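Local coordinates for leucine aminopeptidase 2 (Saccharomyces cerevisiae, PDB 2XQ0), which removes N-terminal residues from peptides, preferring di- and tripeptides, as a zinc-dependent M1-family aminopeptidase, and has a weak epoxide hydrolase activity, at residues Gln198-Ile209 / Met276-Ala284; Phe158-Thr166 / Asn310-Asn318. One frame throughout, in Å; residues are numbered along the deposited sequence.

Following the chain from its N terminus, Phe158-Thr166 comes first, a turn that runs into strand 165-172 of the large N-terminal sheet. Gln198-Ile209 leaves strand 193-199, the neighbour of 165-172 in that sheet. Interaction 1 then closes a loop of 66 residues with Met276-Ala284, in the substrate-binding part of the catalytic domain. Interaction 2 closes the wider loop of 143 residues at Asn310-Asn318, the end of zinc-binding helix 297-311 and what follows, so interaction 1 lies wholly within it. Both tie N-terminal domain to catalytic domain, their centres about 12 Å apart, and they meet directly: Ile202 N lies 2.9 Å from Ser165 O, probably a hydrogen bond.

Interaction 1: Gln198-Ile209 / Met276-Ala284; sequences QKVPIPAYLIGI and MESPNMTFA. With BES (2-(3-amino-2-hydroxy-4-phenyl-butyrylamino)-4-methyl-pentanoic acid), chain B.
Two side-chain amides lie almost in one plane, 5° apart, where Gln198 reaches across to Asn280: Gln198 NE2 gives a hydrogen to Asn280 OD1 at 2.9 Å, with an N-H...O angle of 157°. A bend at chi2 (47°) brings the Gln198 amide back beside the strand, where OE1 accepts from Val200 N on a lone pair. A water bridges Gln198 OE1 and Asn280 OD1, Gln198 NE2 also bonds Ser180 O, and Asn280 ND2 goes to Trp259 O, so both amides are gripped at each end. Beside them Pro279, held in a type II turn from Ser278 to Met281, packs its CD 3.6 Å from Leu206 CB and its CG against Ile202 CG2. Ser278 OG donates to Leu206 O at 3.1 Å, coming from above the carbonyl plane. Met276 and Glu277 belong to the substrate-binding GXMEN motif of the M1 family, which here reads GGMES and runs through the edge strand 275-276. Leu206 CD2 meets Met276 CE at 3.7 Å, and CE also lies at the edge of the Tyr205 ring. The next residue, Glu277, accepts through OE1 from the amine N2 of bestatin at 2.8 Å, while a water links its OE2 to Tyr205 OH. Phe283 CZ approaches Ile209 N at 3.8 Å, and Gly208 CA lies close to Ser278 OG.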
loop_
_atom_site.group_PDB
_atom_site.type_symbol
_atom_site.label_atom_id
_atom_site.label_comp_id
_atom_site.label_asym_id
_atom_site.label_seq_id
_atom_site.Cartn_x
_atom_site.Cartn_y
_atom_site.Cartn_z
ATOM N N GLN A 198 17.504 -2.166 -13.443
ATOM C CA GLN A 198 17.100 -1.160 -12.461
ATOM C C GLN A 198 18.384 -0.492 -12.022
ATOM O O GLN A 198 19.143 -1.065 -11.250
ATOM C CB GLN A 198 16.378 -1.779 -11.255
ATOM C CG GLN A 198 15.946 -0.731 -10.204
ATOM C CD GLN A 198 15.259 0.468 -10.855
ATOM O OE1 GLN A 198 15.883 1.508 -11.079
ATOM N NE2 GLN A 198 13.977 0.315 -11.191
ATOM N N LYS A 199 18.669 0.687 -12.567
ATOM C CA LYS A 199 19.968 1.319 -12.332
ATOM C C LYS A 199 20.021 2.162 -11.048
ATOM O O LYS A 199 21.099 2.575 -10.624
ATOM C CB LYS A 199 20.429 2.123 -13.557
ATOM C CG LYS A 199 20.542 1.285 -14.823
ATOM C CD LYS A 199 21.562 1.843 -15.821
ATOM C CE LYS A 199 20.968 2.921 -16.706
ATOM N NZ LYS A 199 21.849 3.216 -17.881
ATOM N N VAL A 200 18.866 2.408 -10.428
ATOM C CA VAL A 200 18.814 3.056 -9.116
ATOM C C VAL A 200 18.753 1.954 -8.064
ATOM O O VAL A 200 17.946 1.045 -8.207
ATOM C CB VAL A 200 17.524 3.917 -8.974
ATOM C CG1 VAL A 200 17.421 4.504 -7.566
ATOM C CG2 VAL A 200 17.467 4.987 -10.037
ATOM N N PRO A 201 19.625 1.997 -7.025
ATOM C CA PRO A 201 19.617 0.881 -6.068
ATOM C C PRO A 201 18.274 0.770 -5.350
ATOM O O PRO A 201 17.705 1.797 -4.971
ATOM C CB PRO A 201 20.719 1.249 -5.057
ATOM C CG PRO A 201 21.553 2.280 -5.718
ATOM C CD PRO A 201 20.701 2.969 -6.752
ATOM N N ILE A 202 17.771 -0.450 -5.178
ATOM C CA ILE A 202 16.485 -0.659 -4.503
ATOM C C ILE A 202 16.530 -1.807 -3.476
ATOM O O ILE A 202 17.366 -2.705 -3.589
ATOM C CB ILE A 202 15.324 -0.871 -5.521
ATOM C CG1 ILE A 202 15.564 -2.083 -6.454
ATOM C CG2 ILE A 202 15.084 0.412 -6.350
ATOM C CD1 ILE A 202 14.273 -2.582 -7.151
ATOM N N PRO A 203 15.664 -1.749 -2.442
ATOM C CA PRO A 203 15.487 -2.867 -1.503
ATOM C C PRO A 203 14.729 -4.020 -2.188
ATOM O O PRO A 203 13.980 -3.793 -3.145
ATOM C CB PRO A 203 14.636 -2.254 -0.382
ATOM C CG PRO A 203 13.883 -1.155 -1.031
ATOM C CD PRO A 203 14.768 -0.617 -2.133
ATOM N N ALA A 204 14.921 -5.241 -1.705
ATOM C CA ALA A 204 14.263 -6.410 -2.295
ATOM C C ALA A 204 12.735 -6.299 -2.288
ATOM O O ALA A 204 12.071 -6.865 -3.158
ATOM C CB ALA A 204 14.701 -7.700 -1.577
ATOM N N TYR A 205 12.173 -5.602 -1.304
ATOM C CA TYR A 205 10.716 -5.629 -1.142
ATOM C C TYR A 205 10.043 -4.855 -2.292
ATOM O O TYR A 205 8.858 -4.999 -2.511
ATOM C CB TYR A 205 10.275 -5.106 0.225
ATOM C CG TYR A 205 10.278 -3.601 0.362
ATOM C CD1 TYR A 205 9.235 -2.833 -0.152
ATOM C CD2 TYR A 205 11.308 -2.953 1.008
ATOM C CE1 TYR A 205 9.230 -1.468 -0.018
ATOM C CE2 TYR A 205 11.320 -1.579 1.137
ATOM C CZ TYR A 205 10.278 -0.844 0.625
ATOM O OH TYR A 205 10.283 0.521 0.750
ATOM N N LEU A 206 10.825 -4.055 -3.023
ATOM C CA LEU A 206 10.315 -3.268 -4.153
ATOM C C LEU A 206 10.347 -4.031 -5.480
ATOM O O LEU A 206 9.818 -3.562 -6.491
ATOM C CB LEU A 206 11.099 -1.968 -4.303
ATOM C CG LEU A 206 10.798 -0.936 -3.212
ATOM C CD1 LEU A 206 11.654 0.300 -3.407
ATOM C CD2 LEU A 206 9.336 -0.572 -3.262
ATOM N N ILE A 207 10.976 -5.201 -5.482
ATOM C CA ILE A 207 10.999 -5.996 -6.695
ATOM C C ILE A 207 9.571 -6.350 -7.061
ATOM O O ILE A 207 8.747 -6.669 -6.194
ATOM C CB ILE A 207 11.845 -7.258 -6.567
ATOM C CG1 ILE A 207 13.330 -6.882 -6.521
ATOM C CG2 ILE A 207 11.578 -8.204 -7.738
ATOM C CD1 ILE A 207 13.810 -6.263 -7.833
ATOM N N GLY A 208 9.274 -6.242 -8.349
ATOM C CA GLY A 208 7.949 -6.566 -8.838
ATOM C C GLY A 208 8.046 -7.347 -10.126
ATOM O O GLY A 208 8.898 -7.056 -10.975
ATOM N N ILE A 209 7.200 -8.363 -10.255
ATOM C CA ILE A 209 7.133 -9.126 -11.499
ATOM C C ILE A 209 5.700 -9.527 -11.784
ATOM O O ILE A 209 4.950 -9.880 -10.867
ATOM C CB ILE A 209 8.031 -10.391 -11.433
ATOM C CG1 ILE A 209 7.963 -11.158 -12.757
ATOM C CG2 ILE A 209 7.569 -11.299 -10.320
ATOM C CD1 ILE A 209 9.015 -12.239 -12.877
ATOM N N MET A 276 0.893 -0.788 -5.481
ATOM C CA MET A 276 2.200 -1.121 -4.910
ATOM C C MET A 276 3.191 -0.369 -5.759
ATOM O O MET A 276 3.168 -0.484 -6.989
ATOM C CB MET A 276 2.492 -2.615 -4.976
ATOM C CG MET A 276 3.894 -2.994 -4.506
ATOM S SD MET A 276 4.271 -2.481 -2.798
ATOM C CE MET A 276 6.047 -2.248 -2.883
ATOM N N GLU A 277 4.053 0.385 -5.088
ATOM C CA GLU A 277 4.969 1.326 -5.721
ATOM C C GLU A 277 6.265 0.707 -6.253
ATOM O O GLU A 277 7.331 1.288 -6.078
ATOM C CB GLU A 277 5.330 2.399 -4.686
ATOM C CG GLU A 277 6.222 1.902 -3.501
ATOM C CD GLU A 277 5.436 1.411 -2.260
ATOM O OE1 GLU A 277 4.236 1.066 -2.374
ATOM O OE2 GLU A 277 6.032 1.367 -1.157
ATOM N N SER A 278 6.207 -0.452 -6.906
ATOM C CA SER A 278 7.415 -0.996 -7.511
ATOM C C SER A 278 7.969 0.012 -8.477
ATOM O O SER A 278 7.236 0.512 -9.324
ATOM C CB SER A 278 7.134 -2.288 -8.268
ATOM O OG SER A 278 6.839 -3.317 -7.361
ATOM N N PRO A 279 9.268 0.323 -8.358
ATOM C CA PRO A 279 9.927 1.284 -9.255
ATOM C C PRO A 279 9.794 0.940 -10.722
ATOM O O PRO A 279 10.098 -0.179 -11.127
ATOM C CB PRO A 279 11.400 1.201 -8.845
ATOM C CG PRO A 279 11.377 0.713 -7.461
ATOM C CD PRO A 279 10.192 -0.201 -7.338
ATOM N N ASN A 280 9.369 1.917 -11.510
ATOM C CA ASN A 280 9.148 1.748 -12.941
ATOM C C ASN A 280 7.963 0.856 -13.303
ATOM O O ASN A 280 7.706 0.623 -14.487
ATOM C CB ASN A 280 10.409 1.265 -13.665
ATOM C CG ASN A 280 11.544 2.281 -13.615
ATOM O OD1 ASN A 280 12.621 2.010 -13.084
ATOM N ND2 ASN A 280 11.306 3.450 -14.173
ATOM N N MET A 281 7.223 0.368 -12.308
ATOM C CA MET A 281 6.005 -0.380 -12.624
ATOM C C MET A 281 5.079 -0.430 -11.431
ATOM O O MET A 281 5.053 -1.407 -10.713
ATOM C CB MET A 281 6.326 -1.812 -13.095
ATOM C CG MET A 281 5.153 -2.573 -13.746
ATOM S SD MET A 281 4.367 -1.753 -15.167
ATOM C CE MET A 281 5.766 -1.703 -16.304
ATOM N N THR A 282 4.322 0.635 -11.226
ATOM C CA THR A 282 3.306 0.663 -10.183
ATOM C C THR A 282 2.280 -0.439 -10.447
ATOM O O THR A 282 1.798 -0.584 -11.564
ATOM C CB THR A 282 2.622 2.059 -10.184
ATOM O OG1 THR A 282 3.517 3.002 -9.585
ATOM C CG2 THR A 282 1.315 2.036 -9.387
ATOM N N PHE A 283 1.952 -1.225 -9.425
ATOM C CA PHE A 283 0.920 -2.237 -9.544
ATOM C C PHE A 283 -0.351 -1.585 -9.057
ATOM O O PHE A 283 -0.364 -0.976 -7.992
ATOM C CB PHE A 283 1.227 -3.465 -8.685
ATOM C CG PHE A 283 2.220 -4.411 -9.286
ATOM C CD1 PHE A 283 3.251 -3.956 -10.091
ATOM C CD2 PHE A 283 2.137 -5.772 -9.016
ATOM C CE1 PHE A 283 4.173 -4.838 -10.640
ATOM C CE2 PHE A 283 3.054 -6.660 -9.558
ATOM C CZ PHE A 283 4.074 -6.192 -10.375
ATOM N N ALA A 284 -1.416 -1.673 -9.846
ATOM C CA ALA A 284 -2.669 -1.019 -9.480
ATOM C C ALA A 284 -3.880 -1.959 -9.546
ATOM O O ALA A 284 -3.914 -2.875 -10.368
ATOM C CB ALA A 284 -2.891 0.208 -10.362
HETATM N N2 BES B . 2.864 -0.705 -0.758
HETATM C C1 BES B . 1.750 -0.100 -0.057
HETATM C C6 BES B . 0.747 -1.176 0.366
HETATM C C7 BES B . 1.389 -2.126 1.353
HETATM C C8 BES B . 2.120 -1.620 2.422
HETATM C C12 BES B . 1.266 -3.502 1.183
HETATM C C9 BES B . 2.718 -2.489 3.327
HETATM C C11 BES B . 1.866 -4.371 2.090
HETATM C C10 BES B . 2.592 -3.865 3.164
HETATM C C2 BES B . 1.054 0.953 -0.928
HETATM O O2 BES B . 1.910 2.003 -1.400
HETATM C C3 BES B . -0.046 1.541 -0.109
HETATM O O3 BES B . 0.186 2.304 0.832
HETATM N N1 BES B . -1.224 1.102 -0.532
HETATM C C4 BES B . -2.539 1.420 -0.015
HETATM C C13 BES B . -3.026 2.523 -0.947
HETATM C C14 BES B . -3.493 3.766 -0.200
HETATM C C15 BES B . -3.455 4.977 -1.124
HETATM C C16 BES B . -2.675 4.014 1.065
HETATM C C5 BES B . -3.386 0.197 -0.223
HETATM O O1 BES B . -4.367 0.003 0.529
HETATM O O4 BES B . -3.069 -0.593 -1.147
HETATM O O HOH W 1 15.208 3.284 -13.063
HETATM O O HOH W 2 8.532 2.095 -0.897
#

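Interaction 2: Phe158-Thr166 / Asn310-Asn318; sequences FDTPSVKST and NLVTNCSWN
Pro161 lies over one face of the Trp317 indole, its CG 4.0 Å from the centroid of the six-membered ring and 26° off the normal, a CH-pi contact displaced toward the rim. Its CB sits 3.1 Å from Asn314 O and also touches Thr313 CG2. Trp317 NE1 donates to a water that donates to Asp159 O. Next along the type I turn from Thr160 to Val163, Ser162 OG donates to Cys315 O at 2.6 Å, tilted 17° from the carbonyl plane. This turn of the N-terminal domain rests on the chain leaving the helix that carries the HExxH zinc motif, between that helix and zinc ligand Glu324. At its far side the Lys164 chain runs antiparallel alongside the Thr313 side chain. Bends at chi2 and chi3 (-84°) carry Lys164 NZ to Thr313 OG1 at 2.8 Å, which itself bonds to Gly309 O, and to Leu311 O at 3.0 Å, with NZ above that carbonyl's plane; Lys424 O and a water also lie within bonding distance, more acceptors than its three protons can serve. A methionine here would take away the charged donor, and the Leu311 and Lys424 carbonyls round it would probably be left without their mate.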
loop_
_atom_site.group_PDB
_atom_site.type_symbol
_atom_site.label_atom_id
_atom_site.label_comp_id
_atom_site.label_asym_id
_atom_site.label_seq_id
_atom_site.Cartn_x
_atom_site.Cartn_y
_atom_site.Cartn_z
ATOM N N PHE A 158 19.248 -10.670 1.062
ATOM C CA PHE A 158 19.279 -9.900 2.302
ATOM C C PHE A 158 17.967 -9.125 2.339
ATOM O O PHE A 158 17.894 -7.985 1.869
ATOM C CB PHE A 158 20.453 -8.941 2.286
ATOM C CG PHE A 158 21.795 -9.617 2.264
ATOM C CD1 PHE A 158 22.280 -10.266 3.385
ATOM C CD2 PHE A 158 22.578 -9.591 1.129
ATOM C CE1 PHE A 158 23.523 -10.878 3.375
ATOM C CE2 PHE A 158 23.829 -10.201 1.121
ATOM C CZ PHE A 158 24.297 -10.846 2.245
ATOM N N ASP A 159 16.921 -9.759 2.862
ATOM C CA ASP A 159 15.555 -9.222 2.786
ATOM C C ASP A 159 15.285 -8.176 3.869
ATOM O O ASP A 159 14.474 -8.388 4.789
ATOM C CB ASP A 159 14.511 -10.355 2.855
ATOM C CG ASP A 159 13.106 -9.888 2.492
ATOM O OD1 ASP A 159 12.942 -8.729 2.048
ATOM O OD2 ASP A 159 12.147 -10.686 2.636
ATOM N N THR A 160 15.961 -7.037 3.742
ATOM C CA THR A 160 15.762 -5.913 4.660
ATOM C C THR A 160 15.752 -4.608 3.858
ATOM O O THR A 160 16.451 -4.483 2.855
ATOM C CB THR A 160 16.843 -5.891 5.796
ATOM O OG1 THR A 160 16.893 -4.596 6.397
ATOM C CG2 THR A 160 18.207 -6.230 5.258
ATOM N N PRO A 161 14.935 -3.637 4.279
ATOM C CA PRO A 161 14.942 -2.382 3.520
ATOM C C PRO A 161 16.229 -1.574 3.742
ATOM O O PRO A 161 16.452 -0.585 3.036
ATOM C CB PRO A 161 13.696 -1.653 4.022
ATOM C CG PRO A 161 13.360 -2.291 5.349
ATOM C CD PRO A 161 13.802 -3.731 5.221
ATOM N N SER A 162 17.072 -2.015 4.680
ATOM C CA SER A 162 18.410 -1.452 4.849
ATOM C C SER A 162 19.352 -1.789 3.701
ATOM O O SER A 162 20.342 -1.094 3.493
ATOM C CB SER A 162 19.053 -1.903 6.171
ATOM O OG SER A 162 18.517 -1.196 7.271
ATOM N N VAL A 163 19.063 -2.855 2.955
ATOM C CA VAL A 163 19.946 -3.234 1.852
ATOM C C VAL A 163 19.343 -2.833 0.514
ATOM O O VAL A 163 18.241 -3.257 0.200
ATOM C CB VAL A 163 20.232 -4.749 1.875
ATOM C CG1 VAL A 163 21.045 -5.186 0.647
ATOM C CG2 VAL A 163 20.971 -5.111 3.161
ATOM N N LYS A 164 20.053 -2.004 -0.257
ATOM C CA LYS A 164 19.582 -1.591 -1.575
ATOM C C LYS A 164 20.673 -1.864 -2.598
ATOM O O LYS A 164 21.857 -1.681 -2.319
ATOM C CB LYS A 164 19.215 -0.101 -1.578
ATOM C CG LYS A 164 18.347 0.299 -0.390
ATOM C CD LYS A 164 17.312 1.341 -0.778
ATOM C CE LYS A 164 17.890 2.736 -0.727
ATOM N NZ LYS A 164 16.829 3.766 -0.913
ATOM N N SER A 165 20.261 -2.300 -3.778
ATOM C CA SER A 165 21.168 -2.813 -4.797
ATOM C C SER A 165 20.594 -2.510 -6.163
ATOM O O SER A 165 19.384 -2.545 -6.331
ATOM C CB SER A 165 21.254 -4.334 -4.652
ATOM O OG SER A 165 21.973 -4.916 -5.710
ATOM N N THR A 166 21.453 -2.209 -7.137
ATOM C CA THR A 166 21.026 -2.221 -8.520
ATOM C C THR A 166 20.655 -3.656 -8.917
ATOM O O THR A 166 21.153 -4.628 -8.318
ATOM C CB THR A 166 22.138 -1.682 -9.434
ATOM O OG1 THR A 166 23.337 -2.438 -9.219
ATOM C CG2 THR A 166 22.420 -0.218 -9.099
ATOM N N ASN A 310 11.088 4.731 -2.124
ATOM C CA ASN A 310 11.923 4.157 -3.173
ATOM C C ASN A 310 13.317 4.756 -3.222
ATOM O O ASN A 310 14.310 4.029 -3.203
ATOM C CB ASN A 310 11.218 4.257 -4.523
ATOM C CG ASN A 310 9.899 3.480 -4.544
ATOM O OD1 ASN A 310 9.457 2.951 -3.523
ATOM N ND2 ASN A 310 9.270 3.424 -5.703
ATOM N N LEU A 311 13.379 6.083 -3.238
ATOM C CA LEU A 311 14.635 6.811 -3.263
ATOM C C LEU A 311 15.244 6.867 -1.862
ATOM O O LEU A 311 16.448 6.628 -1.669
ATOM C CB LEU A 311 14.387 8.228 -3.806
ATOM C CG LEU A 311 15.656 9.024 -4.105
ATOM C CD1 LEU A 311 16.510 8.274 -5.125
ATOM C CD2 LEU A 311 15.325 10.438 -4.599
ATOM N N VAL A 312 14.396 7.164 -0.877
ATOM C CA VAL A 312 14.810 7.250 0.516
ATOM C C VAL A 312 13.966 6.251 1.297
ATOM O O VAL A 312 12.756 6.346 1.294
ATOM C CB VAL A 312 14.580 8.672 1.089
ATOM C CG1 VAL A 312 14.808 8.683 2.586
ATOM C CG2 VAL A 312 15.487 9.682 0.407
ATOM N N THR A 313 14.606 5.278 1.934
ATOM C CA THR A 313 13.897 4.108 2.448
ATOM C C THR A 313 14.021 3.943 3.957
ATOM O O THR A 313 15.056 4.241 4.534
ATOM C CB THR A 313 14.452 2.840 1.773
ATOM O OG1 THR A 313 14.491 3.045 0.359
ATOM C CG2 THR A 313 13.582 1.608 2.100
ATOM N N ASN A 314 12.969 3.455 4.606
ATOM C CA ASN A 314 13.072 3.143 6.016
ATOM C C ASN A 314 14.054 1.989 6.227
ATOM O O ASN A 314 14.067 1.008 5.472
ATOM C CB ASN A 314 11.703 2.798 6.633
ATOM C CG ASN A 314 10.879 1.835 5.766
ATOM O OD1 ASN A 314 11.415 1.094 4.959
ATOM N ND2 ASN A 314 9.569 1.853 5.945
ATOM N N CYS A 315 14.877 2.100 7.260
ATOM C CA CYS A 315 15.910 1.101 7.480
ATOM C C CYS A 315 15.356 -0.208 8.019
ATOM O O CYS A 315 15.972 -1.261 7.849
ATOM C CB CYS A 315 16.972 1.651 8.427
ATOM S SG CYS A 315 16.362 1.891 10.083
ATOM N N SER A 316 14.203 -0.140 8.679
ATOM C CA SER A 316 13.561 -1.326 9.230
ATOM C C SER A 316 12.078 -1.073 9.333
ATOM O O SER A 316 11.616 0.046 9.116
ATOM C CB SER A 316 14.111 -1.647 10.618
ATOM O OG SER A 316 13.465 -0.895 11.628
ATOM N N TRP A 317 11.328 -2.100 9.702
ATOM C CA TRP A 317 9.878 -1.967 9.777
ATOM C C TRP A 317 9.414 -1.288 11.076
ATOM O O TRP A 317 8.239 -0.996 11.236
ATOM C CB TRP A 317 9.197 -3.312 9.514
ATOM C CG TRP A 317 9.697 -3.881 8.193
ATOM C CD1 TRP A 317 10.523 -4.956 8.022
ATOM C CD2 TRP A 317 9.471 -3.338 6.881
ATOM N NE1 TRP A 317 10.807 -5.131 6.680
ATOM C CE2 TRP A 317 10.174 -4.148 5.961
ATOM C CE3 TRP A 317 8.731 -2.252 6.394
ATOM C CZ2 TRP A 317 10.147 -3.914 4.581
ATOM C CZ3 TRP A 317 8.715 -2.014 5.028
ATOM C CH2 TRP A 317 9.408 -2.839 4.138
ATOM N N ASN A 318 10.355 -1.001 11.973
ATOM C CA ASN A 318 10.076 -0.147 13.133
ATOM C C ASN A 318 9.856 1.301 12.764
ATOM O O ASN A 318 9.258 2.040 13.529
ATOM C CB ASN A 318 11.238 -0.172 14.126
ATOM C CG ASN A 318 11.276 -1.418 14.963
ATOM O OD1 ASN A 318 10.374 -2.253 14.912
ATOM N ND2 ASN A 318 12.305 -1.526 15.792
HETATM O O HOH W 3 13.244 -6.943 6.954
HETATM O O HOH W 4 16.958 4.147 -3.852
#